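Local coordinates for methyl-accepting chemotaxis sensory transducer (PDB 4K08), which probably senses small molecules in the periplasm through a PAS-like Cache domain and passes the signal to the chemotaxis machinery, at residues S55-M67 with H70-S82. Sequence-based numbering, arbitrary orientation.
Sequences SEYFWVNDLEPRM and HPTNPQLDGQDLS. With ACT (acetate ion), chain C.
Tyr57 and His70 converge on one oxygen of a bound acetate in a pocket of this PAS-like single Cache domain. Tyr57 OH donates to ACT O over 2.5 Å, and His70 NE2 reaches the same oxygen at 2.7 Å with a nearly straight N-H (161°). The acetate methyl sits over the centre of the Trp59 ring, while Tyr110 and Lys123 also hydrogen-bond the anion. Acetate probably came from the crystallisation liquor, but its setting is consistent with a site for small carboxylates. Tyr57 and His70 meet obliquely, planes at 58°. Thr72 CG2 makes a CH-pi contact over the tyrosine face, 4.1 Å from CG2 to the Tyr57 ring centroid, and Pro71 CG lies against Tyr57 CD1. On the imidazole's other nitrogen, His70 ND1 accepts from the backbone N of Asn73, which helps fix the ring's rotation and leaves NE2 to donate to acetate. Selenomethionine Met67, its chain bent at chi2 and chi3, swings its CE to 3.5 Å from His70 CD2 and also packs it against Leu76 and Leu81.

Farther along, the 70-82 loop folds back on the hairpin. Met67 N donates to Gln79 O and Gly78 N to Met67 O, while Leu81 N meets the carbonyl of Pro65, which follows a cis peptide bond. Arg66 binds Glu64 side-on through NE and NH2 and spends NH1 on Gly78 O. A leucine at Arg66 would probably leave the Glu64 carboxylate without its countercharge beside Asp80 and remove a side-chain tie to the Leu76-Gln79 type II turn. Asp80 makes an Asx turn, its OD1 taking both Ser82 OG and Ser82 N from the same face, and a water donates to Glu64 OE2 and to Asp80 OD2, the latter at 2.9 Å.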
# COMPACT_ATOMS: atom_id res chain seq x y z
N SER A 55 -5.70 -10.14 -9.98
CA SER A 55 -5.17 -8.83 -10.30
C SER A 55 -5.06 -7.91 -9.06
O SER A 55 -4.76 -6.72 -9.20
CB SER A 55 -6.07 -8.21 -11.38
OG SER A 55 -7.31 -7.86 -10.75
N GLU A 56 -5.27 -8.43 -7.86
CA GLU A 56 -5.11 -7.60 -6.67
C GLU A 56 -3.62 -7.21 -6.51
O GLU A 56 -2.70 -8.02 -6.81
CB GLU A 56 -5.58 -8.28 -5.37
CG GLU A 56 -6.95 -8.99 -5.45
CD GLU A 56 -8.15 -8.06 -5.70
OE1 GLU A 56 -8.06 -6.79 -5.69
OE2 GLU A 56 -9.23 -8.65 -5.89
N TYR A 57 -3.37 -5.99 -6.03
CA TYR A 57 -2.00 -5.46 -6.07
C TYR A 57 -1.62 -4.67 -4.81
O TYR A 57 -2.50 -4.33 -3.97
CB TYR A 57 -1.86 -4.57 -7.31
CG TYR A 57 -2.75 -3.33 -7.17
CD1 TYR A 57 -2.29 -2.18 -6.52
CD2 TYR A 57 -4.06 -3.33 -7.70
CE1 TYR A 57 -3.14 -1.03 -6.37
CE2 TYR A 57 -4.90 -2.21 -7.58
CZ TYR A 57 -4.43 -1.07 -6.91
OH TYR A 57 -5.29 0.00 -6.82
N PHE A 58 -0.32 -4.33 -4.70
CA PHE A 58 0.22 -3.58 -3.56
C PHE A 58 0.66 -2.21 -4.08
O PHE A 58 1.06 -2.13 -5.21
CB PHE A 58 1.47 -4.28 -2.97
CG PHE A 58 1.19 -5.68 -2.46
CD1 PHE A 58 0.60 -5.89 -1.21
CD2 PHE A 58 1.49 -6.80 -3.24
CE1 PHE A 58 0.32 -7.19 -0.76
CE2 PHE A 58 1.23 -8.08 -2.80
CZ PHE A 58 0.64 -8.28 -1.55
N TRP A 59 0.67 -1.16 -3.24
CA TRP A 59 1.33 0.08 -3.61
C TRP A 59 2.15 0.53 -2.40
O TRP A 59 1.96 0.06 -1.29
CB TRP A 59 0.32 1.22 -3.96
CG TRP A 59 -0.38 1.75 -2.70
CD1 TRP A 59 0.05 2.79 -1.86
CD2 TRP A 59 -1.57 1.23 -2.09
NE1 TRP A 59 -0.84 2.96 -0.82
CE2 TRP A 59 -1.81 2.00 -0.89
CE3 TRP A 59 -2.46 0.20 -2.42
CZ2 TRP A 59 -2.91 1.77 -0.06
CZ3 TRP A 59 -3.60 -0.03 -1.56
CH2 TRP A 59 -3.80 0.76 -0.40
N VAL A 60 3.06 1.47 -2.63
CA VAL A 60 3.84 2.03 -1.56
C VAL A 60 3.76 3.55 -1.66
O VAL A 60 3.98 4.12 -2.73
CB VAL A 60 5.33 1.61 -1.66
CG1 VAL A 60 6.13 2.32 -0.51
CG2 VAL A 60 5.47 0.06 -1.62
N ASN A 61 3.43 4.21 -0.55
CA ASN A 61 3.62 5.65 -0.50
C ASN A 61 4.42 6.02 0.75
O ASN A 61 4.58 5.19 1.62
CB ASN A 61 2.29 6.43 -0.59
CG ASN A 61 1.36 6.17 0.60
OD1 ASN A 61 0.50 5.28 0.56
ND2 ASN A 61 1.52 6.97 1.66
N ASP A 62 4.91 7.26 0.82
CA ASP A 62 5.66 7.69 2.03
C ASP A 62 4.81 8.61 2.88
O ASP A 62 3.58 8.74 2.64
CB ASP A 62 7.03 8.36 1.72
CG ASP A 62 6.91 9.71 0.99
OD1 ASP A 62 5.85 10.41 1.04
OD2 ASP A 62 7.91 10.08 0.33
N LEU A 63 5.43 9.23 3.88
CA LEU A 63 4.67 9.92 4.91
C LEU A 63 4.30 11.37 4.58
O LEU A 63 3.50 11.97 5.29
CB LEU A 63 5.42 9.84 6.26
CG LEU A 63 5.62 8.38 6.74
CD1 LEU A 63 6.45 8.36 8.01
CD2 LEU A 63 4.29 7.65 6.93
N GLU A 64 4.85 11.91 3.50
CA GLU A 64 4.53 13.27 3.08
C GLU A 64 3.00 13.58 3.03
O GLU A 64 2.58 14.59 3.57
CB GLU A 64 5.24 13.64 1.77
CG GLU A 64 5.15 15.14 1.39
CD GLU A 64 5.97 15.50 0.15
OE1 GLU A 64 6.85 14.69 -0.27
OE2 GLU A 64 5.71 16.57 -0.43
N PRO A 65 2.15 12.71 2.39
CA PRO A 65 2.40 11.48 1.60
C PRO A 65 2.74 11.78 0.17
O PRO A 65 2.19 12.69 -0.43
CB PRO A 65 1.07 10.71 1.66
CG PRO A 65 -0.04 11.83 1.79
CD PRO A 65 0.71 13.02 2.56
N ARG A 66 3.66 10.99 -0.38
CA ARG A 66 4.06 11.09 -1.76
C ARG A 66 4.15 9.64 -2.30
O ARG A 66 4.55 8.73 -1.57
CB ARG A 66 5.42 11.80 -1.87
CG ARG A 66 5.99 11.99 -3.32
CD ARG A 66 7.25 13.00 -3.31
NE ARG A 66 6.86 14.37 -2.90
CZ ARG A 66 6.53 15.33 -3.76
NH1 ARG A 66 6.51 15.09 -5.07
NH2 ARG A 66 6.22 16.56 -3.33
N MSE A 67 3.75 9.43 -3.55
CA MSE A 67 3.71 8.06 -4.08
C MSE A 67 5.17 7.60 -4.34
O MSE A 67 5.96 8.32 -4.99
CB MSE A 67 2.93 7.95 -5.38
CG MSE A 67 2.75 6.49 -5.82
SE MSE A 67 1.55 5.52 -4.57
CE MSE A 67 -0.16 6.21 -5.11
N HIS A 70 3.30 2.77 -7.48
CA HIS A 70 1.94 2.32 -7.71
C HIS A 70 1.95 1.54 -9.02
O HIS A 70 2.30 2.08 -10.06
CB HIS A 70 0.93 3.49 -7.77
CG HIS A 70 -0.48 3.04 -7.53
ND1 HIS A 70 -1.19 2.27 -8.45
CD2 HIS A 70 -1.30 3.22 -6.47
CE1 HIS A 70 -2.39 2.02 -7.96
NE2 HIS A 70 -2.48 2.54 -6.75
N PRO A 71 1.59 0.26 -8.97
CA PRO A 71 1.76 -0.61 -10.16
C PRO A 71 0.65 -0.48 -11.20
O PRO A 71 0.90 -0.81 -12.36
CB PRO A 71 1.78 -2.03 -9.56
CG PRO A 71 0.84 -1.90 -8.30
CD PRO A 71 1.10 -0.48 -7.78
N THR A 72 -0.58 -0.05 -10.82
CA THR A 72 -1.63 0.01 -11.84
C THR A 72 -1.93 1.45 -12.24
O THR A 72 -2.52 1.68 -13.29
CB THR A 72 -2.94 -0.65 -11.34
OG1 THR A 72 -3.39 0.03 -10.15
CG2 THR A 72 -2.74 -2.08 -11.04
N ASN A 73 -1.50 2.41 -11.42
CA ASN A 73 -1.59 3.83 -11.77
C ASN A 73 -0.18 4.47 -11.61
O ASN A 73 0.01 5.40 -10.79
CB ASN A 73 -2.61 4.56 -10.87
CG ASN A 73 -4.05 4.05 -11.07
OD1 ASN A 73 -4.56 3.18 -10.32
ND2 ASN A 73 -4.69 4.57 -12.10
N PRO A 74 0.80 3.99 -12.40
CA PRO A 74 2.20 4.43 -12.21
C PRO A 74 2.40 5.90 -12.52
O PRO A 74 3.37 6.47 -12.05
CB PRO A 74 3.00 3.56 -13.23
CG PRO A 74 1.95 3.15 -14.32
CD PRO A 74 0.65 2.97 -13.46
N GLN A 75 1.50 6.53 -13.29
CA GLN A 75 1.61 8.00 -13.43
C GLN A 75 1.58 8.75 -12.07
O GLN A 75 1.93 9.93 -12.02
CB GLN A 75 0.55 8.59 -14.36
CG GLN A 75 0.69 8.12 -15.83
N LEU A 76 1.14 8.11 -10.99
CA LEU A 76 1.19 8.78 -9.68
C LEU A 76 2.62 8.75 -9.04
O LEU A 76 2.85 9.37 -8.00
CB LEU A 76 0.26 8.10 -8.70
CG LEU A 76 -1.26 8.27 -9.10
CD1 LEU A 76 -2.15 7.40 -8.21
CD2 LEU A 76 -1.69 9.76 -9.03
N ASP A 77 3.52 7.95 -9.61
CA ASP A 77 4.85 7.76 -8.99
C ASP A 77 5.54 9.11 -8.74
O ASP A 77 5.60 9.93 -9.64
CB ASP A 77 5.76 6.86 -9.85
CG ASP A 77 5.32 5.41 -9.86
OD1 ASP A 77 4.45 5.06 -9.02
OD2 ASP A 77 5.85 4.61 -10.68
N GLY A 78 6.01 9.34 -7.52
CA GLY A 78 6.68 10.59 -7.18
C GLY A 78 5.75 11.80 -6.98
O GLY A 78 6.21 12.88 -6.60
N GLN A 79 4.44 11.63 -7.23
CA GLN A 79 3.49 12.75 -7.05
C GLN A 79 3.13 13.00 -5.56
O GLN A 79 2.94 12.06 -4.77
CB GLN A 79 2.21 12.54 -7.87
CG GLN A 79 2.44 12.46 -9.40
CD GLN A 79 2.98 13.77 -10.00
OE1 GLN A 79 2.65 14.87 -9.51
NE2 GLN A 79 3.81 13.67 -11.05
N ASP A 80 3.04 14.28 -5.19
CA ASP A 80 2.53 14.66 -3.88
C ASP A 80 1.05 14.20 -3.76
O ASP A 80 0.22 14.55 -4.61
CB ASP A 80 2.63 16.18 -3.77
CG ASP A 80 2.21 16.73 -2.38
OD1 ASP A 80 1.70 15.99 -1.54
OD2 ASP A 80 2.45 17.95 -2.14
N LEU A 81 0.73 13.45 -2.70
CA LEU A 81 -0.62 12.93 -2.54
C LEU A 81 -1.38 13.70 -1.46
O LEU A 81 -2.51 13.35 -1.16
CB LEU A 81 -0.59 11.43 -2.17
CG LEU A 81 0.17 10.53 -3.18
CD1 LEU A 81 0.39 9.07 -2.62
CD2 LEU A 81 -0.52 10.49 -4.53
N SER A 82 -0.75 14.70 -0.83
CA SER A 82 -1.47 15.37 0.23
C SER A 82 -2.62 16.09 -0.51
O SER A 82 -2.55 16.44 -1.67
CB SER A 82 -0.59 16.35 1.04
OG SER A 82 0.07 17.23 0.18
C ACT C . -5.01 2.16 -4.10
O ACT C . -4.55 1.80 -5.25
OXT ACT C . -6.00 1.53 -3.63
CH3 ACT C . -4.43 3.30 -3.26
O HOH W 1 -6.18 0.43 -10.07
O HOH W 2 3.57 18.03 0.53